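Local structure of phage terminase large subunit (Thermus phage P7426, 7KS4) at residues V26-A29 against I30-T34; S33-K36 against R37-A40. The protein probably acts as the ATP-driven motor that packs viral DNA into empty capsids and cuts the genome, this chain being its N-terminal ATPase domain. One frame throughout, in Å; residues are numbered along the deposited sequence.

Contact 1 (V26-A29 against I30-T34); sequences VQLA and IHRST
Leu28 lies alongside Arg32, the two side chains running the same way off the helix. The leucine touches the polar end of the arginine: CG of Leu28 is 3.7 Å from NE of Arg32, and CD2 reaches NH2 at 4.0 Å. Leu28 has CG anti to its backbone N (chi1 -166°), and Arg32 stays extended from CG to NE (chi2 -168°), which keeps the two side by side. The His31 ring leans obliquely on the preceding turn, its CD2 3.1 Å from O of Gln27. The same carbonyl oxygen receives N of His31 at 2.9 Å, a bond close to the direction of C=O. Both ring nitrogens are engaged, ND1 with Glu55 and NE2 with the hydroxyl of Tyr21, which should fix the ring's rotation. The helical ladder frays at its end: Arg32 N to Leu28 O is still 2.8 Å, but Ser33 N to Ala29 O is weak at 3.2 Å, as Ser33 leaves helical geometry. NE2 of Gln27 donates to N7 of ADP and to O of Gly47, so this helix carries part of the adenine pocket. Val26 and Ile30 pack on strands 37-42 and 219-224, while Gln27 and His31 lie against helix 48-62.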
# COMPACT_ATOMS: atom_id res chain seq x y z
N VAL A 26 -3.56 -11.13 -7.89
CA VAL A 26 -2.57 -10.06 -7.85
C VAL A 26 -2.33 -9.61 -6.42
O VAL A 26 -1.19 -9.34 -6.03
CB VAL A 26 -2.99 -8.88 -8.74
CG1 VAL A 26 -1.85 -7.86 -8.83
CG2 VAL A 26 -3.37 -9.37 -10.12
N GLN A 27 -3.40 -9.47 -5.64
CA GLN A 27 -3.25 -9.17 -4.22
C GLN A 27 -2.43 -10.24 -3.52
O GLN A 27 -1.51 -9.94 -2.74
CB GLN A 27 -4.62 -9.05 -3.56
CG GLN A 27 -5.46 -7.92 -4.09
CD GLN A 27 -6.90 -8.02 -3.63
OE1 GLN A 27 -7.50 -9.10 -3.66
NE2 GLN A 27 -7.46 -6.90 -3.19
N LEU A 28 -2.74 -11.51 -3.79
CA LEU A 28 -1.99 -12.60 -3.18
C LEU A 28 -0.51 -12.51 -3.54
O LEU A 28 0.35 -12.71 -2.68
CB LEU A 28 -2.57 -13.94 -3.63
CG LEU A 28 -2.15 -15.19 -2.85
CD1 LEU A 28 -2.42 -15.04 -1.36
CD2 LEU A 28 -2.88 -16.39 -3.42
N ALA A 29 -0.20 -12.20 -4.80
CA ALA A 29 1.20 -12.07 -5.18
C ALA A 29 1.90 -10.99 -4.38
O ALA A 29 3.04 -11.17 -3.93
CB ALA A 29 1.31 -11.79 -6.68
N ILE A 30 1.23 -9.85 -4.17
CA ILE A 30 1.79 -8.78 -3.35
C ILE A 30 2.04 -9.28 -1.93
O ILE A 30 3.10 -9.02 -1.34
CB ILE A 30 0.86 -7.56 -3.36
CG1 ILE A 30 0.85 -6.94 -4.77
CG2 ILE A 30 1.27 -6.53 -2.29
CD1 ILE A 30 -0.13 -5.80 -4.95
N HIS A 31 1.07 -9.98 -1.35
CA HIS A 31 1.20 -10.43 0.03
C HIS A 31 2.29 -11.49 0.18
O HIS A 31 2.96 -11.55 1.21
CB HIS A 31 -0.13 -10.99 0.54
CG HIS A 31 -1.23 -9.99 0.62
ND1 HIS A 31 -1.07 -8.75 1.21
CD2 HIS A 31 -2.51 -10.03 0.18
CE1 HIS A 31 -2.20 -8.08 1.13
NE2 HIS A 31 -3.09 -8.83 0.51
N ARG A 32 2.46 -12.35 -0.83
CA ARG A 32 3.49 -13.38 -0.74
C ARG A 32 4.90 -12.82 -0.92
O ARG A 32 5.87 -13.46 -0.50
CB ARG A 32 3.25 -14.48 -1.77
CG ARG A 32 2.05 -15.36 -1.46
CD ARG A 32 2.02 -16.60 -2.33
NE ARG A 32 0.77 -17.35 -2.18
CZ ARG A 32 0.57 -18.32 -1.30
NH1 ARG A 32 1.53 -18.70 -0.46
NH2 ARG A 32 -0.61 -18.93 -1.26
N SER A 33 5.02 -11.64 -1.52
CA SER A 33 6.33 -11.06 -1.75
C SER A 33 6.97 -10.61 -0.44
O SER A 33 6.33 -9.92 0.36
CB SER A 33 6.22 -9.87 -2.70
OG SER A 33 7.46 -9.19 -2.79
N THR A 34 8.23 -10.98 -0.25
CA THR A 34 9.01 -10.53 0.90
C THR A 34 9.92 -9.35 0.56
O THR A 34 10.75 -8.96 1.40
CB THR A 34 9.85 -11.69 1.43
OG1 THR A 34 10.71 -12.18 0.39
CG2 THR A 34 8.95 -12.81 1.93

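Contact 2 (S33-K36 against R37-A40); sequences STAK and RRVA
With OG anti to the backbone N (chi1 172°), Ser33 directs its hydroxyl at the chain two residues on, and the bend of Arg38 at chi3 (-71°) turns its guanidinium toward the end of helix 25-32 while CG and CD stay against Ser33. The first closes an ST turn, N of Ala35 donating to OG of Ser33 at 3.2 Å, in the connection from helix 25-32 to strand 37-42 of the P-loop ATPase fold. Ser33 OG also bonds Glu220, tying the turn to strand 219-224. The aliphatic part of Arg38 runs across the serine, CD 3.7 Å from Ser33 CB, while its CG lies 4.1 Å from CB of Ala35. A water bridges the two sides: it accepts from NE of Arg38 at 2.7 Å and probably donates to O of Ala35, also at 2.7 Å. NH1 of Arg38 bonds Ile30 O, while NH2 makes salt bridges to Glu55 and to a sulfate probably from the crystallisation liquor; Trp178 is a cation-pi partner. Lys36 sends its amine to Asp176. Arg37, bent at chi2, curls back: NH1 meets O of Lys36 at 2.9 Å, with the oxygen near the guanidinium plane but the nitrogen well above the carbonyl plane.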
# COMPACT_ATOMS: atom_id res chain seq x y z
N SER A 33 5.02 -11.64 -1.52
CA SER A 33 6.33 -11.06 -1.75
C SER A 33 6.97 -10.61 -0.44
O SER A 33 6.33 -9.92 0.36
CB SER A 33 6.22 -9.87 -2.70
OG SER A 33 7.46 -9.19 -2.79
N THR A 34 8.23 -10.98 -0.25
CA THR A 34 9.01 -10.53 0.90
C THR A 34 9.92 -9.35 0.56
O THR A 34 10.75 -8.96 1.40
CB THR A 34 9.85 -11.69 1.43
OG1 THR A 34 10.71 -12.18 0.39
CG2 THR A 34 8.95 -12.81 1.93
N ALA A 35 9.79 -8.76 -0.63
CA ALA A 35 10.66 -7.67 -1.03
C ALA A 35 10.42 -6.44 -0.16
O ALA A 35 9.28 -6.10 0.17
CB ALA A 35 10.42 -7.32 -2.50
N LYS A 36 11.51 -5.76 0.21
CA LYS A 36 11.39 -4.55 1.00
C LYS A 36 10.85 -3.38 0.20
O LYS A 36 10.37 -2.41 0.79
CB LYS A 36 12.74 -4.19 1.62
CG LYS A 36 13.27 -5.27 2.54
CD LYS A 36 13.48 -4.75 3.96
CE LYS A 36 13.76 -5.89 4.93
NZ LYS A 36 14.89 -6.75 4.50
N ARG A 37 10.89 -3.46 -1.14
CA ARG A 37 10.32 -2.45 -2.02
C ARG A 37 9.40 -3.19 -2.99
O ARG A 37 9.87 -3.80 -3.95
CB ARG A 37 11.39 -1.67 -2.77
CG ARG A 37 12.43 -1.01 -1.87
CD ARG A 37 11.87 0.20 -1.14
NE ARG A 37 12.90 0.79 -0.27
CZ ARG A 37 13.03 0.55 1.03
NH1 ARG A 37 12.20 -0.27 1.65
NH2 ARG A 37 14.01 1.13 1.71
N ARG A 38 8.10 -3.13 -2.72
CA ARG A 38 7.09 -3.70 -3.59
C ARG A 38 6.42 -2.57 -4.35
O ARG A 38 5.90 -1.63 -3.73
CB ARG A 38 6.07 -4.49 -2.78
CG ARG A 38 6.62 -5.79 -2.20
CD ARG A 38 5.61 -6.46 -1.28
NE ARG A 38 5.43 -5.75 -0.02
CZ ARG A 38 4.54 -6.08 0.91
NH1 ARG A 38 3.71 -7.10 0.73
NH2 ARG A 38 4.45 -5.37 2.03
N VAL A 39 6.41 -2.66 -5.68
CA VAL A 39 5.91 -1.62 -6.56
C VAL A 39 4.80 -2.25 -7.39
O VAL A 39 5.06 -3.16 -8.19
CB VAL A 39 7.01 -1.03 -7.45
CG1 VAL A 39 6.50 0.19 -8.20
CG2 VAL A 39 8.25 -0.68 -6.64
N ALA A 40 3.57 -1.78 -7.22
CA ALA A 40 2.42 -2.33 -7.94
C ALA A 40 1.86 -1.26 -8.87
O ALA A 40 1.33 -0.24 -8.43
CB ALA A 40 1.34 -2.82 -6.97
O HOH W 1 7.51 -4.13 0.70

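The two contacts follow one another along the chain, sharing Ser33 and Thr34, with centres 8 Å apart. Contact 1 holds helix 25-32 and its exit; contact 2 takes the chain round the turn into strand 37-42, which lies between strands 178-183 and 219-224 in the mixed sheet. Strand 37-42 turns back along helix 25-32, Ile30 CD1 packing on Ala40 CB at 3.9 Å beside the bond from Arg38 to the helix end. Helix 48-62 faces both contacts. The unit thus links the ADP-binding Gln27 to the strand that leads into the P-loop, where Gly47, Lys48 and Ser49 bind the nucleotide.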